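Local structure of exotoxin 5 (Staphylococcus aureus subsp. aureus COL, 3R2I) at residues D186-R190 with I221-L227; F72-I77 with Q94-F99. The protein is of unproven function but belongs to the staphylococcal superantigen-like exotoxins, secreted two-domain proteins that probably act on components of host immunity. One frame throughout, in Å; residues are numbered along the deposited sequence.

Interaction 1: residues D186-R190 with I221-L227; sequences DFKIR and IDLSEKL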
loop_
_atom_site.group_PDB
_atom_site.type_symbol
_atom_site.label_atom_id
_atom_site.label_comp_id
_atom_site.label_asym_id
_atom_site.label_seq_id
_atom_site.Cartn_x
_atom_site.Cartn_y
_atom_site.Cartn_z
ATOM N N ASP A 186 -2.987 2.326 -1.017
ATOM C CA ASP A 186 -2.872 2.310 -2.464
ATOM C C ASP A 186 -3.088 0.900 -3.025
ATOM O O ASP A 186 -3.834 0.686 -3.980
ATOM C CB ASP A 186 -1.477 2.793 -2.836
ATOM C CG ASP A 186 -1.156 2.656 -4.343
ATOM O OD1 ASP A 186 -0.230 1.853 -4.660
ATOM O OD2 ASP A 186 -1.785 3.353 -5.180
ATOM N N PHE A 187 -2.459 -0.080 -2.409
ATOM C CA PHE A 187 -2.551 -1.418 -2.934
ATOM C C PHE A 187 -3.941 -2.008 -2.795
ATOM O O PHE A 187 -4.508 -2.510 -3.756
ATOM C CB PHE A 187 -1.550 -2.328 -2.220
ATOM C CG PHE A 187 -1.355 -3.639 -2.914
ATOM C CD1 PHE A 187 -2.024 -4.752 -2.520
ATOM C CD2 PHE A 187 -0.579 -3.711 -4.022
ATOM C CE1 PHE A 187 -1.851 -5.948 -3.201
ATOM C CE2 PHE A 187 -0.414 -4.884 -4.682
ATOM C CZ PHE A 187 -1.048 -6.000 -4.256
ATOM N N LYS A 188 -4.508 -1.920 -1.602
ATOM C CA LYS A 188 -5.814 -2.523 -1.381
ATOM C C LYS A 188 -6.930 -1.851 -2.180
ATOM O O LYS A 188 -7.849 -2.527 -2.690
ATOM C CB LYS A 188 -6.133 -2.581 0.115
ATOM C CG LYS A 188 -5.225 -3.541 0.883
ATOM C CD LYS A 188 -5.544 -3.556 2.420
ATOM C CE LYS A 188 -4.694 -4.625 3.161
ATOM N NZ LYS A 188 -4.830 -4.686 4.674
ATOM N N ILE A 189 -6.845 -0.532 -2.325
ATOM C CA ILE A 189 -7.876 0.174 -3.078
ATOM C C ILE A 189 -7.774 -0.177 -4.562
ATOM O O ILE A 189 -8.798 -0.461 -5.214
ATOM C CB ILE A 189 -7.788 1.672 -2.870
ATOM C CG1 ILE A 189 -8.104 1.994 -1.393
ATOM C CG2 ILE A 189 -8.778 2.382 -3.807
ATOM C CD1 ILE A 189 -7.699 3.405 -0.921
ATOM N N ARG A 190 -6.549 -0.190 -5.104
ATOM C CA ARG A 190 -6.395 -0.548 -6.507
ATOM C C ARG A 190 -6.846 -1.980 -6.799
ATOM O O ARG A 190 -7.488 -2.248 -7.823
ATOM C CB ARG A 190 -4.977 -0.291 -7.007
ATOM C CG ARG A 190 -4.553 1.179 -6.957
ATOM C CD ARG A 190 -3.460 1.440 -7.978
ATOM N NE ARG A 190 -2.505 2.488 -7.636
ATOM C CZ ARG A 190 -1.685 3.069 -8.513
ATOM N NH1 ARG A 190 -1.746 2.809 -9.826
ATOM N NH2 ARG A 190 -0.828 3.959 -8.081
ATOM N N ILE A 221 -3.105 9.975 -5.394
ATOM C CA ILE A 221 -2.452 8.915 -6.119
ATOM C C ILE A 221 -3.032 8.860 -7.524
ATOM O O ILE A 221 -4.253 8.746 -7.691
ATOM C CB ILE A 221 -2.727 7.584 -5.444
ATOM C CG1 ILE A 221 -2.176 7.577 -4.000
ATOM C CG2 ILE A 221 -2.089 6.423 -6.269
ATOM C CD1 ILE A 221 -2.648 6.398 -3.155
ATOM N N ASP A 222 -2.167 8.943 -8.525
ATOM C CA ASP A 222 -2.583 8.900 -9.924
ATOM C C ASP A 222 -2.648 7.424 -10.344
ATOM O O ASP A 222 -1.637 6.713 -10.274
ATOM C CB ASP A 222 -1.577 9.723 -10.715
ATOM C CG ASP A 222 -1.787 9.681 -12.207
ATOM O OD1 ASP A 222 -2.695 8.988 -12.708
ATOM O OD2 ASP A 222 -0.983 10.350 -12.888
ATOM N N LEU A 223 -3.837 6.957 -10.737
ATOM C CA LEU A 223 -4.028 5.568 -11.157
ATOM C C LEU A 223 -3.282 5.142 -12.413
ATOM O O LEU A 223 -3.074 3.924 -12.628
ATOM C CB LEU A 223 -5.521 5.242 -11.326
ATOM C CG LEU A 223 -6.390 5.331 -10.063
ATOM C CD1 LEU A 223 -7.857 5.083 -10.330
ATOM C CD2 LEU A 223 -5.839 4.343 -9.011
ATOM N N SER A 224 -2.851 6.114 -13.227
ATOM C CA SER A 224 -2.160 5.815 -14.479
ATOM C C SER A 224 -0.683 5.419 -14.313
ATOM O O SER A 224 -0.018 5.085 -15.277
ATOM C CB SER A 224 -2.246 7.019 -15.424
ATOM O OG SER A 224 -1.392 8.059 -14.969
ATOM N N GLU A 225 -0.184 5.472 -13.085
ATOM C CA GLU A 225 1.171 5.099 -12.788
ATOM C C GLU A 225 1.198 4.312 -11.487
ATOM O O GLU A 225 0.357 4.505 -10.615
ATOM C CB GLU A 225 2.025 6.338 -12.486
ATOM C CG GLU A 225 2.238 7.360 -13.575
ATOM C CD GLU A 225 3.296 8.413 -13.156
ATOM O OE1 GLU A 225 4.013 8.945 -14.041
ATOM O OE2 GLU A 225 3.445 8.673 -11.936
ATOM N N LYS A 226 2.244 3.532 -11.310
ATOM C CA LYS A 226 2.475 2.766 -10.087
ATOM C C LYS A 226 2.966 3.711 -9.012
ATOM O O LYS A 226 3.723 4.649 -9.306
ATOM C CB LYS A 226 3.586 1.777 -10.375
ATOM C CG LYS A 226 3.999 0.839 -9.236
ATOM C CD LYS A 226 5.072 -0.125 -9.776
ATOM C CE LYS A 226 5.565 -1.072 -8.694
ATOM N NZ LYS A 226 6.641 -1.992 -9.133
ATOM N N LEU A 227 2.594 3.465 -7.764
ATOM C CA LEU A 227 3.052 4.360 -6.695
ATOM C C LEU A 227 4.594 4.412 -6.739
ATOM O O LEU A 227 5.210 3.388 -6.973
ATOM C CB LEU A 227 2.580 3.845 -5.338
ATOM C CG LEU A 227 2.751 4.760 -4.127
ATOM C CD1 LEU A 227 1.857 5.977 -4.279
ATOM C CD2 LEU A 227 2.368 3.963 -2.873
HETATM O O HOH W 1 0.502 6.721 -8.532
#

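Interaction 2: residues F72-I77 with Q94-F99; sequences FEPTNI and QRNKAF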
loop_
_atom_site.group_PDB
_atom_site.type_symbol
_atom_site.label_atom_id
_atom_site.label_comp_id
_atom_site.label_asym_id
_atom_site.label_seq_id
_atom_site.Cartn_x
_atom_site.Cartn_y
_atom_site.Cartn_z
ATOM N N PHE A 72 0.912 -9.554 1.881
ATOM C CA PHE A 72 1.215 -10.181 3.147
ATOM C C PHE A 72 1.329 -9.102 4.215
ATOM O O PHE A 72 1.771 -7.971 3.931
ATOM C CB PHE A 72 2.532 -10.971 3.029
ATOM C CG PHE A 72 2.526 -12.013 1.919
ATOM C CD1 PHE A 72 3.007 -11.705 0.652
ATOM C CD2 PHE A 72 2.026 -13.266 2.133
ATOM C CE1 PHE A 72 2.974 -12.630 -0.380
ATOM C CE2 PHE A 72 2.001 -14.206 1.107
ATOM C CZ PHE A 72 2.479 -13.876 -0.146
ATOM N N GLU A 73 0.942 -9.475 5.432
ATOM C CA GLU A 73 0.915 -8.575 6.597
ATOM C C GLU A 73 1.582 -9.143 7.855
ATOM O O GLU A 73 0.952 -9.268 8.876
ATOM C CB GLU A 73 -0.543 -8.201 6.904
ATOM C CG GLU A 73 -1.154 -7.405 5.750
ATOM C CD GLU A 73 -2.626 -7.060 5.930
ATOM O OE1 GLU A 73 -3.061 -6.788 7.074
ATOM O OE2 GLU A 73 -3.330 -7.021 4.902
ATOM N N PRO A 74 2.865 -9.492 7.768
ATOM C CA PRO A 74 3.543 -10.022 8.930
ATOM C C PRO A 74 3.587 -8.910 9.980
ATOM O O PRO A 74 3.730 -7.739 9.645
ATOM C CB PRO A 74 4.927 -10.367 8.386
ATOM C CG PRO A 74 5.090 -9.479 7.188
ATOM C CD PRO A 74 3.749 -9.455 6.595
ATOM N N THR A 75 3.481 -9.301 11.241
ATOM C CA THR A 75 3.364 -8.351 12.329
ATOM C C THR A 75 4.317 -8.600 13.475
ATOM O O THR A 75 4.794 -9.717 13.685
ATOM C CB THR A 75 1.902 -8.397 12.892
ATOM O OG1 THR A 75 1.753 -7.448 13.960
ATOM C CG2 THR A 75 1.548 -9.801 13.432
ATOM N N ASN A 76 4.560 -7.535 14.230
ATOM C CA ASN A 76 5.401 -7.573 15.432
ATOM C C ASN A 76 6.751 -8.181 15.165
ATOM O O ASN A 76 7.162 -9.106 15.813
ATOM C CB ASN A 76 4.693 -8.358 16.539
ATOM C CG ASN A 76 5.374 -8.176 17.907
ATOM O OD1 ASN A 76 6.045 -7.166 18.152
ATOM N ND2 ASN A 76 5.173 -9.141 18.802
ATOM N N ILE A 77 7.458 -7.592 14.230
ATOM C CA ILE A 77 8.733 -8.100 13.802
ATOM C C ILE A 77 9.877 -7.369 14.459
ATOM O O ILE A 77 9.812 -6.151 14.665
ATOM C CB ILE A 77 8.844 -7.920 12.292
ATOM C CG1 ILE A 77 7.692 -8.664 11.599
ATOM C CG2 ILE A 77 10.156 -8.461 11.787
ATOM C CD1 ILE A 77 7.310 -8.070 10.271
ATOM N N GLN A 94 8.211 -15.278 8.824
ATOM C CA GLN A 94 7.012 -15.377 9.657
ATOM C C GLN A 94 6.013 -16.279 8.934
ATOM O O GLN A 94 5.811 -16.138 7.722
ATOM C CB GLN A 94 6.416 -13.985 9.947
ATOM C CG GLN A 94 5.240 -14.021 10.920
ATOM C CD GLN A 94 4.877 -12.653 11.485
ATOM O OE1 GLN A 94 3.756 -12.189 11.332
ATOM N NE2 GLN A 94 5.836 -11.999 12.108
ATOM N N ARG A 95 5.408 -17.211 9.669
ATOM C CA ARG A 95 4.437 -18.160 9.080
ATOM C C ARG A 95 4.974 -18.823 7.790
ATOM O O ARG A 95 4.260 -18.909 6.777
ATOM C CB ARG A 95 3.059 -17.487 8.835
ATOM C CG ARG A 95 2.159 -17.346 10.097
ATOM C CD ARG A 95 0.738 -16.823 9.744
ATOM N NE ARG A 95 -0.218 -16.980 10.853
ATOM C CZ ARG A 95 -1.487 -16.547 10.852
ATOM N NH1 ARG A 95 -1.988 -15.886 9.808
ATOM N NH2 ARG A 95 -2.261 -16.755 11.914
ATOM N N ASN A 96 6.222 -19.298 7.861
ATOM C CA ASN A 96 6.967 -19.931 6.730
ATOM C C ASN A 96 7.443 -19.105 5.548
ATOM O O ASN A 96 8.256 -19.595 4.744
ATOM C CB ASN A 96 6.176 -21.083 6.054
ATOM C CG ASN A 96 6.616 -22.452 6.536
ATOM O OD1 ASN A 96 7.740 -22.625 7.034
ATOM N ND2 ASN A 96 5.757 -23.446 6.341
ATOM N N LYS A 97 6.963 -17.873 5.445
ATOM C CA LYS A 97 7.412 -16.935 4.425
ATOM C C LYS A 97 8.629 -16.150 4.829
ATOM O O LYS A 97 8.732 -15.674 5.960
ATOM C CB LYS A 97 6.273 -15.961 4.052
ATOM C CG LYS A 97 5.471 -16.246 2.769
ATOM C CD LYS A 97 4.446 -17.380 2.785
ATOM C CE LYS A 97 3.800 -17.522 1.365
ATOM N NZ LYS A 97 2.692 -18.535 1.258
ATOM N N ALA A 98 9.557 -15.985 3.891
ATOM C CA ALA A 98 10.775 -15.216 4.120
ATOM C C ALA A 98 10.575 -13.917 3.366
ATOM O O ALA A 98 10.091 -13.887 2.241
ATOM C CB ALA A 98 11.999 -15.954 3.635
ATOM N N PHE A 99 10.893 -12.836 4.031
ATOM C CA PHE A 99 10.702 -11.537 3.501
ATOM C C PHE A 99 12.023 -10.765 3.396
ATOM O O PHE A 99 12.909 -10.938 4.217
ATOM C CB PHE A 99 9.748 -10.797 4.447
ATOM C CG PHE A 99 8.344 -11.382 4.493
ATOM C CD1 PHE A 99 7.391 -10.996 3.564
ATOM C CD2 PHE A 99 7.972 -12.273 5.472
ATOM C CE1 PHE A 99 6.078 -11.499 3.617
ATOM C CE2 PHE A 99 6.665 -12.795 5.510
ATOM C CZ PHE A 99 5.731 -12.402 4.576
#

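Interaction 1: residues D186-R190 with I221-L227
Arg190 drives its guanidinium into the bend of 221-227 and grips one backbone oxygen, Glu225 O, with two nitrogens, NH1 at 2.8 Å and NH2 at 2.9 Å. That oxygen lies almost in the guanidinium plane; NH2 meets it in the carbonyl plane, while NH1 comes from above that plane. Another edge of the group is held from its own helix: Arg190 NE makes a salt bridge to Asp186 OD2 (2.7 Å). Gripped at two edges, the group has little freedom to rotate. In this tightly packed part Ile221 CG2 lies against both charged groups at once, 3.3 Å from Asp186 OD2 and from Arg190 NH2. With its CG anti to the backbone N (chi1 173°), Asp186 also brings OD1 to 3.5 Å from Leu227 CB, and Leu223 CD2 runs alongside the arginine's CG and CD. The loose side is the type I turn from Asp222 to Glu225, where Asp222 OD1 accepts from Ser224 N in an Asx turn and a water lies 2.8 Å from Asp222 O and takes a weak bond from Arg190 NH2. The contact ties helix 182-197 to the end of edge strand 218-222, with Tyr67 of helix 57-68 and Ile209 of strand 207-213 packing round it.

Interaction 2: residues F72-I77 with Q94-F99
The Phe99 ring has Pro74 over one face and Phe72 at its edge. Pro74 CG stands 4.1 Å from the ring centroid, close to the ring normal, in a CH-pi contact shifted toward the rim. At the edge, Phe72 CB lies 3.6 Å from Phe99 CE1, and the two rings form an offset edge-to-face pair, the edge of Phe99 toward the face of Phe72, with planes at 71°. Farther out along Phe72, the Lys97 chain, bent at chi2, crosses at about a right angle and sets its CE 3.8 Å from Phe72 CE2. The third flat group is the amide of Gln94, which lies along the backbone of Thr75 and uses both its ends: Thr75 N donates to Gln94 OE1 at 2.9 Å, and Gln94 NE2 donates to Thr75 O at 3.0 Å. The first bond is fairly straight (163°), and both donors are tilted somewhat from the acceptor's carbonyl plane. Gln94 reaches this position because its CG is anti to the backbone N (chi1 -175°) and the rest of the chain is extended. The paired bonds fix the amide's rotation, and Pro74 CB packs beside OE1. Phe92 and Ile133 of adjoining strands also border Phe99. Gln94 to Lys97 form a type I' turn, the tight connection of a two-residue beta hairpin, here between strands 87-94 and 97-103 of the OB-fold domain, against which the loop 72-77 packs.

In the fold
Interaction 2 belongs to the OB-fold domain and interaction 1 to the beta-grasp domain, the pair of domains that makes up the superantigen-like fold. They lie about 24 Å apart, centre to centre, yet a salt bridge joins them directly: Lys188 NZ, on helix 182-197, meets Glu73 OE2, in the 72-77 loop, at 2.8 Å. Lys188 also pairs with Glu184, one helical turn back. Helix 57-68 connects the two as well, since its Tyr67 bonds to interaction 1 and the chain then runs on into the 72-77 loop of interaction 2. A second charged link, Lys226 to Glu125, again joins the two domains. Along the chain, interaction 2 closes before interaction 1 opens.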